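Local coordinates for protein bvu-3222 (Bacteroides vulgatus ATCC 8482, PDB 3FYF) that is of unknown function but belongs to the DUF4251 family and is probably a periplasmic protein built round an antiparallel beta sheet, at residues Ser135-Val147 against Asn156-Asn168. Residues are numbered along the deposited sequence; the frame is centred on the assembly and turned at random. Where two conformers were deposited one is given.
Sequences SIVLTGGTNQASV and NTLTMNGYLVPYN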
loop_
_atom_site.group_PDB
_atom_site.type_symbol
_atom_site.label_atom_id
_atom_site.label_comp_id
_atom_site.label_asym_id
_atom_site.label_seq_id
_atom_site.Cartn_x
_atom_site.Cartn_y
_atom_site.Cartn_z
ATOM N N SER B 135 3.508 -12.312 10.220
ATOM C CA SER B 135 4.750 -12.113 9.492
ATOM C C SER B 135 4.914 -10.642 9.105
ATOM O O SER B 135 4.121 -10.104 8.335
ATOM C CB SER B 135 4.793 -13.027 8.263
ATOM O OG SER B 135 6.090 -13.079 7.709
ATOM N N ILE B 136 5.935 -10.001 9.669
ATOM C CA ILE B 136 6.228 -8.599 9.413
ATOM C C ILE B 136 7.477 -8.489 8.543
ATOM O O ILE B 136 8.489 -9.126 8.811
ATOM C CB ILE B 136 6.440 -7.784 10.732
ATOM C CG1 ILE B 136 5.184 -7.816 11.611
ATOM C CG2 ILE B 136 6.847 -6.330 10.426
ATOM C CD1 ILE B 136 5.377 -7.263 13.037
ATOM N N VAL B 137 7.387 -7.687 7.489
ATOM C CA VAL B 137 8.557 -7.317 6.712
ATOM C C VAL B 137 8.713 -5.812 6.881
ATOM O O VAL B 137 7.802 -5.062 6.535
ATOM C CB VAL B 137 8.387 -7.666 5.216
ATOM C CG1 VAL B 137 9.627 -7.257 4.439
ATOM C CG2 VAL B 137 8.092 -9.186 5.031
ATOM N N LEU B 138 9.851 -5.385 7.429
ATOM C CA LEU B 138 10.189 -3.963 7.569
ATOM C C LEU B 138 11.182 -3.549 6.481
ATOM O O LEU B 138 12.240 -4.156 6.340
ATOM C CB LEU B 138 10.772 -3.687 8.964
ATOM C CG LEU B 138 11.511 -2.381 9.297
ATOM C CD1 LEU B 138 10.567 -1.190 9.330
ATOM C CD2 LEU B 138 12.210 -2.517 10.636
ATOM N N THR B 139 10.831 -2.518 5.715
ATOM C CA THR B 139 11.694 -2.005 4.654
ATOM C C THR B 139 12.906 -1.274 5.252
ATOM O O THR B 139 12.746 -0.369 6.064
ATOM C CB THR B 139 10.903 -1.069 3.703
ATOM O OG1 THR B 139 9.723 -1.733 3.238
ATOM C CG2 THR B 139 11.746 -0.659 2.509
ATOM N N GLY B 140 14.107 -1.682 4.843
ATOM C CA GLY B 140 15.356 -1.105 5.343
ATOM C C GLY B 140 15.521 0.377 5.061
ATOM O O GLY B 140 15.211 0.847 3.963
ATOM N N GLY B 141 15.986 1.115 6.070
ATOM C CA GLY B 141 16.132 2.570 5.982
ATOM C C GLY B 141 14.831 3.342 6.117
ATOM O O GLY B 141 14.807 4.540 5.862
ATOM N N THR B 142 13.747 2.658 6.495
ATOM C CA THR B 142 12.424 3.270 6.700
ATOM C C THR B 142 11.753 2.634 7.923
ATOM O O THR B 142 12.262 1.653 8.462
ATOM C CB THR B 142 11.453 3.020 5.506
ATOM O OG1 THR B 142 11.079 1.643 5.487
ATOM C CG2 THR B 142 12.046 3.405 4.147
ATOM N N ASN B 143 10.608 3.179 8.347
ATOM C CA ASN B 143 9.709 2.453 9.266
ATOM C C ASN B 143 8.448 1.911 8.579
ATOM O O ASN B 143 7.443 1.610 9.220
ATOM C CB ASN B 143 9.382 3.248 10.550
ATOM C CG ASN B 143 8.380 4.397 10.335
ATOM O OD1 ASN B 143 7.693 4.796 11.273
ATOM N ND2 ASN B 143 8.319 4.941 9.127
ATOM N N GLN B 144 8.532 1.778 7.261
ATOM C CA GLN B 144 7.426 1.282 6.463
ATOM C C GLN B 144 7.440 -0.239 6.493
ATOM O O GLN B 144 8.457 -0.876 6.210
ATOM C CB GLN B 144 7.523 1.830 5.042
ATOM C CG GLN B 144 7.383 3.342 5.002
ATOM C CD GLN B 144 7.790 3.939 3.680
ATOM O OE1 GLN B 144 7.704 3.290 2.636
ATOM N NE2 GLN B 144 8.230 5.195 3.714
ATOM N N ALA B 145 6.319 -0.824 6.885
ATOM C CA ALA B 145 6.292 -2.262 7.091
ATOM C C ALA B 145 4.967 -2.879 6.700
ATOM O O ALA B 145 3.930 -2.218 6.741
ATOM C CB ALA B 145 6.650 -2.605 8.539
ATOM N N SER B 146 5.036 -4.155 6.322
ATOM C CA SER B 146 3.891 -4.951 5.918
ATOM C C SER B 146 3.705 -6.125 6.884
ATOM O O SER B 146 4.653 -6.859 7.167
ATOM C CB SER B 146 4.135 -5.506 4.521
ATOM O OG SER B 146 2.920 -5.940 3.945
ATOM N N VAL B 147 2.485 -6.310 7.370
ATOM C CA VAL B 147 2.177 -7.373 8.337
ATOM C C VAL B 147 1.169 -8.336 7.739
ATOM O O VAL B 147 0.043 -7.942 7.478
ATOM C CB VAL B 147 1.543 -6.807 9.630
ATOM C CG1 VAL B 147 1.338 -7.904 10.646
ATOM C CG2 VAL B 147 2.404 -5.748 10.225
ATOM N N ASN B 156 -2.814 -17.380 4.653
ATOM C CA ASN B 156 -2.684 -15.924 4.679
ATOM C C ASN B 156 -3.963 -15.274 4.172
ATOM O O ASN B 156 -4.426 -15.560 3.064
ATOM C CB ASN B 156 -1.496 -15.466 3.842
ATOM C CG ASN B 156 -0.169 -15.682 4.544
ATOM O OD1 ASN B 156 -0.101 -15.743 5.777
ATOM N ND2 ASN B 156 0.902 -15.768 3.763
ATOM N N THR B 157 -4.537 -14.422 5.009
ATOM C CA THR B 157 -5.865 -13.893 4.765
ATOM C C THR B 157 -5.870 -12.365 4.741
ATOM O O THR B 157 -6.600 -11.766 3.955
ATOM C CB THR B 157 -6.868 -14.413 5.829
ATOM O OG1 THR B 157 -6.550 -15.767 6.162
ATOM C CG2 THR B 157 -8.298 -14.360 5.302
ATOM N N LEU B 158 -5.050 -11.742 5.585
ATOM C CA LEU B 158 -5.079 -10.288 5.737
ATOM C C LEU B 158 -3.684 -9.678 5.875
ATOM O O LEU B 158 -2.881 -10.119 6.688
ATOM C CB LEU B 158 -5.964 -9.903 6.937
ATOM C CG LEU B 158 -6.330 -8.428 7.146
ATOM C CD1 LEU B 158 -7.787 -8.261 7.543
ATOM C CD2 LEU B 158 -5.421 -7.775 8.165
ATOM N N THR B 159 -3.417 -8.643 5.085
ATOM C CA THR B 159 -2.156 -7.922 5.167
ATOM C C THR B 159 -2.422 -6.458 5.539
ATOM O O THR B 159 -3.291 -5.833 4.953
ATOM C CB THR B 159 -1.384 -8.008 3.831
ATOM O OG1 THR B 159 -1.159 -9.384 3.491
ATOM C CG2 THR B 159 -0.042 -7.303 3.924
ATOM N N MET B 160 -1.686 -5.938 6.522
ATOM C CA MET B 160 -1.729 -4.518 6.894
ATOM C C MET B 160 -0.435 -3.843 6.480
ATOM O O MET B 160 0.651 -4.290 6.861
ATOM C CB MET B 160 -1.873 -4.343 8.411
ATOM C CG MET B 160 -3.156 -4.878 9.011
ATOM S SD MET B 160 -3.424 -4.359 10.728
ATOM C CE MET B 160 -5.040 -5.038 10.899
ATOM N N ASN B 161 -0.556 -2.757 5.715
ATOM C CA ASN B 161 0.598 -1.971 5.293
ATOM C C ASN B 161 0.576 -0.639 5.991
ATOM O O ASN B 161 -0.422 0.063 5.941
ATOM C CB ASN B 161 0.584 -1.758 3.776
ATOM C CG ASN B 161 0.653 -3.067 3.014
ATOM O OD1 ASN B 161 1.599 -3.837 3.177
ATOM N ND2 ASN B 161 -0.349 -3.327 2.183
ATOM N N GLY B 162 1.678 -0.285 6.637
ATOM C CA GLY B 162 1.718 0.960 7.391
ATOM C C GLY B 162 3.065 1.262 7.995
ATOM O O GLY B 162 4.099 0.936 7.418
ATOM N N TYR B 163 3.035 1.880 9.172
ATOM C CA TYR B 163 4.227 2.412 9.825
ATOM C C TYR B 163 4.486 1.689 11.140
ATOM O O TYR B 163 3.591 1.569 11.974
ATOM C CB TYR B 163 4.080 3.932 10.049
ATOM C CG TYR B 163 3.904 4.706 8.755
ATOM C CD1 TYR B 163 5.010 5.137 8.023
ATOM C CD2 TYR B 163 2.632 4.977 8.246
ATOM C CE1 TYR B 163 4.852 5.824 6.813
ATOM C CE2 TYR B 163 2.464 5.659 7.039
ATOM C CZ TYR B 163 3.572 6.088 6.338
ATOM O OH TYR B 163 3.403 6.772 5.156
ATOM N N LEU B 164 5.711 1.194 11.301
ATOM C CA LEU B 164 6.125 0.479 12.506
ATOM C C LEU B 164 6.798 1.432 13.504
ATOM O O LEU B 164 7.893 1.937 13.247
ATOM C CB LEU B 164 7.081 -0.656 12.126
ATOM C CG LEU B 164 7.374 -1.756 13.145
ATOM C CD1 LEU B 164 6.104 -2.507 13.526
ATOM C CD2 LEU B 164 8.391 -2.706 12.559
ATOM N N VAL B 165 6.136 1.671 14.636
ATOM C CA VAL B 165 6.615 2.645 15.637
ATOM C C VAL B 165 6.829 1.989 17.003
ATOM O O VAL B 165 6.244 0.928 17.273
ATOM C CB VAL B 165 5.659 3.886 15.781
ATOM C CG1 VAL B 165 5.710 4.767 14.540
ATOM C CG2 VAL B 165 4.231 3.466 16.105
ATOM N N PRO B 166 7.693 2.591 17.861
ATOM C CA PRO B 166 7.756 2.100 19.237
ATOM C C PRO B 166 6.435 2.302 19.952
ATOM O O PRO B 166 5.759 3.309 19.723
ATOM C CB PRO B 166 8.844 2.971 19.878
ATOM C CG PRO B 166 9.650 3.471 18.746
ATOM C CD PRO B 166 8.666 3.678 17.638
ATOM N N TYR B 167 6.062 1.323 20.772
ATOM C CA TYR B 167 4.875 1.418 21.606
ATOM C C TYR B 167 5.016 2.610 22.549
ATOM O O TYR B 167 6.050 2.792 23.193
ATOM C CB TYR B 167 4.643 0.117 22.391
ATOM C CG TYR B 167 3.563 0.231 23.448
ATOM C CD1 TYR B 167 2.217 0.108 23.107
ATOM C CD2 TYR B 167 3.887 0.475 24.787
ATOM C CE1 TYR B 167 1.219 0.226 24.070
ATOM C CE2 TYR B 167 2.895 0.596 25.758
ATOM C CZ TYR B 167 1.564 0.467 25.391
ATOM O OH TYR B 167 0.578 0.582 26.343
ATOM N N ASN B 168 3.949 3.366 22.672
ATOM C CA ASN B 168 3.961 4.628 23.341
ATOM C C ASN B 168 2.696 4.723 24.178
ATOM O O ASN B 168 1.604 4.792 23.653
ATOM C CB ASN B 168 3.985 5.721 22.296
ATOM C CG ASN B 168 4.090 7.083 22.894
ATOM O OD1 ASN B 168 5.170 7.588 23.099
ATOM N ND2 ASN B 168 2.963 7.687 23.181
#
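Ser146 and Asn161 face each other as a non-hydrogen-bonded antiparallel pair, and their side chains supply the bond their backbones lack: Ser146 OG donates to Asn161 OD1 over 2.6 Å, tilted 19° from the amide carbonyl plane. Ser146 chi1 of -163° swings OG away from the serine's backbone N and toward strand 158-166, where it also meets Thr159 CG2. Asn161 ND2 turns to Asn54 OD1, fixing the amide's rotation; an alanine in place of Asn161 would probably leave Ser146 OG and Asn54 OD1 each without this mate.

The backbone on both sides confirms the register. Ala145 N donates to Gly162 O at 2.9 Å (172° at the hydrogen) and Gly162 N to Ala145 O at 3.0 Å; Val147 and Met160 also exchange two backbone bonds. Just before strand 144-151, Asn143 O still accepts from Leu164 N at 2.7 Å. There Asn143 ND2 lies in the plane of the Tyr163 ring, at its edge, 3.5 Å from CD1.

On the face of Ala145, Leu164 CB packs 4.1 Å from Ala145 CB, while Leu164 CD2 meets Leu138 CD1 at 4.2 Å, the leucines crossing at about a right angle.

Strands 144-151 and 158-166 form a beta hairpin within the antiparallel sheet. Leu50 and Val72, from strands 48-52 and 71-75, pack against the Ala145, Val147 and Met160 face; on the other, Phe64 of the second subunit stacks on Tyr163, and Phe64 N of that subunit donates to Gln144 OE1.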